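Nucleoside phosphorylase, putative (Trypanosoma brucei, PDB 3BJE) phosphorolyses uridine as a homodimeric uridine phosphorylase, probably splitting the nucleoside reversibly into uracil and ribose 1-phosphate. Local coordinates at residues 157-162 / 328-333; 224-229 / 233-238. One frame throughout, in Å; residues are numbered along the deposited sequence.

Interaction 1 (157-162 / 328-333); sequences PPLALA and GDQLDA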
loop_
_atom_site.group_PDB
_atom_site.type_symbol
_atom_site.label_atom_id
_atom_site.label_comp_id
_atom_site.label_asym_id
_atom_site.label_seq_id
_atom_site.Cartn_x
_atom_site.Cartn_y
_atom_site.Cartn_z
ATOM N N PRO A 157 -17.654 -14.601 -15.061
ATOM C CA PRO A 157 -18.434 -13.474 -15.601
ATOM C C PRO A 157 -18.116 -12.110 -14.966
ATOM O O PRO A 157 -17.707 -12.056 -13.810
ATOM C CB PRO A 157 -19.886 -13.845 -15.264
ATOM C CG PRO A 157 -19.863 -15.257 -14.798
ATOM C CD PRO A 157 -18.495 -15.525 -14.280
ATOM N N PRO A 158 -18.354 -11.014 -15.711
ATOM C CA PRO A 158 -18.298 -9.661 -15.170
ATOM C C PRO A 158 -19.216 -9.538 -13.953
ATOM O O PRO A 158 -20.346 -10.030 -13.981
ATOM C CB PRO A 158 -18.841 -8.795 -16.314
ATOM C CG PRO A 158 -18.603 -9.576 -17.534
ATOM C CD PRO A 158 -18.729 -11.015 -17.137
ATOM N N LEU A 159 -18.716 -8.913 -12.894
ATOM C CA LEU A 159 -19.495 -8.650 -11.686
ATOM C C LEU A 159 -19.876 -9.899 -10.885
ATOM O O LEU A 159 -20.682 -9.807 -9.957
ATOM C CB LEU A 159 -20.744 -7.801 -12.005
ATOM C CG LEU A 159 -20.444 -6.459 -12.681
ATOM C CD1 LEU A 159 -21.733 -5.758 -13.067
ATOM C CD2 LEU A 159 -19.583 -5.573 -11.772
ATOM N N ALA A 160 -19.304 -11.055 -11.222
ATOM C CA ALA A 160 -19.365 -12.216 -10.334
ATOM C C ALA A 160 -18.598 -11.923 -9.040
ATOM O O ALA A 160 -17.725 -11.036 -8.995
ATOM C CB ALA A 160 -18.783 -13.442 -11.006
ATOM N N LEU A 161 -18.953 -12.669 -7.997
ATOM C CA LEU A 161 -18.250 -12.601 -6.715
ATOM C C LEU A 161 -17.213 -13.702 -6.698
ATOM O O LEU A 161 -17.538 -14.882 -6.686
ATOM C CB LEU A 161 -19.216 -12.744 -5.538
ATOM C CG LEU A 161 -18.621 -12.494 -4.137
ATOM C CD1 LEU A 161 -18.069 -11.062 -3.982
ATOM C CD2 LEU A 161 -19.659 -12.805 -3.043
ATOM N N ALA A 162 -15.938 -13.317 -6.713
ATOM C CA ALA A 162 -14.856 -14.286 -6.708
ATOM C C ALA A 162 -14.409 -14.520 -5.259
ATOM O O ALA A 162 -13.877 -13.616 -4.583
ATOM C CB ALA A 162 -13.707 -13.796 -7.558
ATOM N N GLY A 328 -19.780 1.848 -12.010
ATOM C CA GLY A 328 -21.069 2.549 -12.059
ATOM C C GLY A 328 -22.239 1.783 -11.453
ATOM O O GLY A 328 -22.078 1.031 -10.488
ATOM N N ASP A 329 -23.423 1.985 -12.027
ATOM C CA ASP A 329 -24.671 1.448 -11.475
ATOM C C ASP A 329 -24.663 -0.072 -11.339
ATOM O O ASP A 329 -25.123 -0.610 -10.329
ATOM C CB ASP A 329 -25.869 1.865 -12.345
ATOM C CG ASP A 329 -26.193 3.344 -12.231
ATOM O OD1 ASP A 329 -25.487 4.064 -11.495
ATOM O OD2 ASP A 329 -27.162 3.788 -12.882
ATOM N N GLN A 330 -24.167 -0.752 -12.370
ATOM C CA GLN A 330 -24.071 -2.220 -12.371
ATOM C C GLN A 330 -23.241 -2.734 -11.193
ATOM O O GLN A 330 -23.598 -3.722 -10.550
ATOM C CB GLN A 330 -23.465 -2.703 -13.695
ATOM C CG GLN A 330 -22.013 -2.231 -13.941
ATOM C CD GLN A 330 -21.565 -2.416 -15.372
ATOM O OE1 GLN A 330 -21.993 -3.351 -16.054
ATOM N NE2 GLN A 330 -20.701 -1.523 -15.839
ATOM N N LEU A 331 -22.142 -2.048 -10.906
ATOM C CA LEU A 331 -21.291 -2.389 -9.771
ATOM C C LEU A 331 -22.019 -2.117 -8.448
ATOM O O LEU A 331 -21.975 -2.932 -7.522
ATOM C CB LEU A 331 -19.983 -1.592 -9.840
ATOM C CG LEU A 331 -19.059 -1.658 -8.626
ATOM C CD1 LEU A 331 -18.759 -3.094 -8.219
ATOM C CD2 LEU A 331 -17.772 -0.913 -8.925
ATOM N N ASP A 332 -22.681 -0.966 -8.368
ATOM C CA ASP A 332 -23.401 -0.572 -7.158
ATOM C C ASP A 332 -24.436 -1.634 -6.787
ATOM O O ASP A 332 -24.573 -1.988 -5.621
ATOM C CB ASP A 332 -24.112 0.774 -7.365
ATOM C CG ASP A 332 -23.149 1.952 -7.473
ATOM O OD1 ASP A 332 -21.935 1.791 -7.213
ATOM O OD2 ASP A 332 -23.624 3.054 -7.816
ATOM N N ALA A 333 -25.152 -2.133 -7.789
ATOM C CA ALA A 333 -26.186 -3.152 -7.580
ATOM C C ALA A 333 -25.589 -4.488 -7.142
ATOM O O ALA A 333 -26.117 -5.158 -6.245
ATOM C CB ALA A 333 -27.012 -3.332 -8.851
#

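Interaction 2 (224-229 / 233-238); sequences DAHNAA and EADKQQ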
loop_
_atom_site.group_PDB
_atom_site.type_symbol
_atom_site.label_atom_id
_atom_site.label_comp_id
_atom_site.label_asym_id
_atom_site.label_seq_id
_atom_site.Cartn_x
_atom_site.Cartn_y
_atom_site.Cartn_z
ATOM N N ASP A 224 -25.391 -19.148 -1.983
ATOM C CA ASP A 224 -26.462 -20.103 -2.289
ATOM C C ASP A 224 -27.805 -19.676 -1.718
ATOM O O ASP A 224 -28.830 -19.734 -2.401
ATOM C CB ASP A 224 -26.088 -21.493 -1.780
ATOM C CG ASP A 224 -24.979 -22.128 -2.598
ATOM O OD1 ASP A 224 -24.678 -21.611 -3.705
ATOM O OD2 ASP A 224 -24.404 -23.140 -2.139
ATOM N N ALA A 225 -27.794 -19.249 -0.461
ATOM C CA ALA A 225 -29.010 -18.826 0.222
ATOM C C ALA A 225 -29.628 -17.612 -0.462
ATOM O O ALA A 225 -30.855 -17.532 -0.621
ATOM C CB ALA A 225 -28.719 -18.530 1.679
ATOM N N HIS A 226 -28.778 -16.677 -0.885
ATOM C CA HIS A 226 -29.245 -15.458 -1.551
ATOM C C HIS A 226 -30.033 -15.786 -2.801
ATOM O O HIS A 226 -31.129 -15.272 -3.012
ATOM C CB HIS A 226 -28.069 -14.569 -1.959
ATOM C CG HIS A 226 -28.479 -13.370 -2.753
ATOM N ND1 HIS A 226 -28.712 -12.141 -2.174
ATOM C CD2 HIS A 226 -28.694 -13.208 -4.080
ATOM C CE1 HIS A 226 -29.066 -11.278 -3.109
ATOM N NE2 HIS A 226 -29.064 -11.899 -4.274
ATOM N N ASN A 227 -29.454 -16.641 -3.632
ATOM C CA ASN A 227 -30.058 -16.984 -4.910
ATOM C C ASN A 227 -31.321 -17.807 -4.729
ATOM O O ASN A 227 -32.296 -17.624 -5.462
ATOM C CB ASN A 227 -29.047 -17.717 -5.788
ATOM C CG ASN A 227 -27.927 -16.808 -6.246
ATOM O OD1 ASN A 227 -28.165 -15.659 -6.614
ATOM N ND2 ASN A 227 -26.699 -17.315 -6.228
ATOM N N ALA A 228 -31.313 -18.687 -3.731
ATOM C CA ALA A 228 -32.492 -19.505 -3.425
ATOM C C ALA A 228 -33.675 -18.666 -2.917
ATOM O O ALA A 228 -34.847 -19.048 -3.089
ATOM C CB ALA A 228 -32.128 -20.580 -2.411
ATOM N N ALA A 229 -33.363 -17.521 -2.313
ATOM C CA ALA A 229 -34.360 -16.662 -1.672
ATOM C C ALA A 229 -35.040 -15.688 -2.627
ATOM O O ALA A 229 -35.966 -14.982 -2.219
ATOM C CB ALA A 229 -33.722 -15.889 -0.514
ATOM N N GLU A 233 -34.472 -13.114 -11.577
ATOM C CA GLU A 233 -33.163 -13.372 -12.187
ATOM C C GLU A 233 -32.211 -12.166 -12.071
ATOM O O GLU A 233 -30.991 -12.337 -12.004
ATOM C CB GLU A 233 -33.327 -13.787 -13.655
ATOM C CG GLU A 233 -32.118 -14.534 -14.237
ATOM C CD GLU A 233 -31.933 -15.935 -13.660
ATOM O OE1 GLU A 233 -32.942 -16.621 -13.394
ATOM O OE2 GLU A 233 -30.769 -16.355 -13.488
ATOM N N ALA A 234 -32.777 -10.960 -12.028
ATOM C CA ALA A 234 -31.999 -9.725 -11.891
ATOM C C ALA A 234 -31.363 -9.548 -10.512
ATOM O O ALA A 234 -30.375 -8.823 -10.382
ATOM C CB ALA A 234 -32.868 -8.517 -12.216
ATOM N N ASP A 235 -31.921 -10.196 -9.490
ATOM C CA ASP A 235 -31.373 -10.122 -8.131
ATOM C C ASP A 235 -30.469 -11.322 -7.810
ATOM O O ASP A 235 -30.056 -11.488 -6.668
ATOM C CB ASP A 235 -32.518 -10.001 -7.099
ATOM C CG ASP A 235 -32.018 -9.753 -5.653
ATOM O OD1 ASP A 235 -31.072 -8.952 -5.446
ATOM O OD2 ASP A 235 -32.587 -10.362 -4.714
ATOM N N LYS A 236 -30.164 -12.166 -8.797
ATOM C CA LYS A 236 -29.229 -13.283 -8.566
ATOM C C LYS A 236 -27.777 -12.783 -8.496
ATOM O O LYS A 236 -27.426 -11.776 -9.116
ATOM C CB LYS A 236 -29.325 -14.342 -9.659
ATOM C CG LYS A 236 -30.712 -14.951 -9.826
ATOM C CD LYS A 236 -31.053 -15.978 -8.753
ATOM C CE LYS A 236 -32.427 -16.590 -9.026
ATOM N NZ LYS A 236 -32.865 -17.564 -7.981
ATOM N N GLN A 237 -26.941 -13.507 -7.763
ATOM C CA GLN A 237 -25.520 -13.174 -7.672
ATOM C C GLN A 237 -24.706 -14.386 -8.055
ATOM O O GLN A 237 -24.782 -15.417 -7.396
ATOM C CB GLN A 237 -25.119 -12.714 -6.262
ATOM C CG GLN A 237 -23.644 -12.312 -6.127
ATOM C CD GLN A 237 -23.259 -11.182 -7.063
ATOM O OE1 GLN A 237 -23.912 -10.134 -7.084
ATOM N NE2 GLN A 237 -22.185 -11.380 -7.837
ATOM N N GLN A 238 -23.945 -14.269 -9.140
ATOM C CA GLN A 238 -23.065 -15.339 -9.567
ATOM C C GLN A 238 -21.793 -15.277 -8.725
ATOM O O GLN A 238 -21.352 -14.196 -8.336
ATOM C CB GLN A 238 -22.742 -15.218 -11.060
ATOM C CG GLN A 238 -23.970 -15.418 -11.965
ATOM C CD GLN A 238 -23.664 -15.263 -13.456
ATOM O OE1 GLN A 238 -23.150 -14.230 -13.900
ATOM N NE2 GLN A 238 -23.998 -16.290 -14.240
#

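Interaction 1 (157-162 / 328-333)
Leu159 sits at the third position of a type II beta turn, Pro157 to Ala160, and its CA comes within 6.8 Å of the CA of Leu331 in the first turn of the helix for which Gly328 occupies the N-cap position. The turn is closed by Ala160 N donating to Pro157 O, and it leads into strand 161-169 of the nucleoside phosphorylase fold, while helix 329-348 is the last helix of the chain. Between the segments the contact is purely apolar and rests on one side chain. Leu159 points its CB at the helix, and with CG anti to its own carbonyl carbon (chi1 -57°) it spreads both methyls over the start of the helix. CD2 meets the backbone of Leu331 at CA, 4.1 Å away, and lies 4.4 Å from the methyl CD1 of the same residue. The other methyl, CD1, lies against the aliphatic part of Gln330, whose side chain crosses that of Leu159 at about a right angle. The first torsion of Gln330 (chi1 63°) sets CG beside CB against that methyl, while NE2 bonds to Leu327 O, just before the helix. Val314 of strand 308-318 touches Leu159 and Leu331, and Phe326 adds to the packing on Leu159. The shortest approaches all fall on one methyl: Leu159 CD1 is 3.6 Å from Gln330 CB and equally 3.6 Å from Gln330 CG.

Interaction 2 (224-229 / 233-238)
The side-chain amide of Asn227 pairs with the backbone N and O of Gln237, where the loop after helix 213-228 doubles back along the end of that helix. Asn227 OD1 accepts from Gln237 N at 2.7 Å, on a lone pair and nearly straight (169°), while ND2 gives to Gln237 O at 2.9 Å. Gln237 O lies close to the amide plane, so the pair of bonds fixes the rotation of the amide. Beside it, the His226 ring reaches over with CG anti to the backbone N (chi1 175°), and NE2 donates to Asp235 O at 2.6 Å, almost straight down the C=O bond and near the ring plane. A fourth bond runs the other way: the Lys236 chain, bent at chi2, passes Asn227 until NZ reaches Asn227 O at 2.6 Å. NZ also bonds Thr230 O, so the ammonium ties the two carbonyls together. These four bonds make the tight part, three of them from helix side chains onto the backbone of Asp235 and Gln237. The Asp235 carboxylate is the looser side: it only stands near the ring, its OD1 3.8 Å from His226 NE2, with the planes 63° apart. Helix 329-348 packs behind, through Ile341 on His226 and Cys338 on Gln237, while Arg337 bonds Gln237 OE1; beyond Gln238 the chain enters strand 239-246.

In the fold
Both contacts lie toward the surface, on the same side of the chain's centre, their centres about 13 Å apart, and away from the ribose 1-phosphate, uracil and calcium sites. Helix 329-348 is common ground: interaction 1 uses its first turn directly, whereas in interaction 2 residues further along it, such as Arg337 and Cys338, pack on the pair without being part of it. Interaction 1 joins distant parts of the sequence through the methyls of Leu159 on Gln330 and Leu331; interaction 2 staples a helix to its own following loop with polar bonds. Leu161 N lies 2.9 Å from Gln238 O, a probable hydrogen bond where strands 161-169 and 239-246 begin their parallel pairing. Separately, the Gln237 amide NE2 probably bonds Leu159 O.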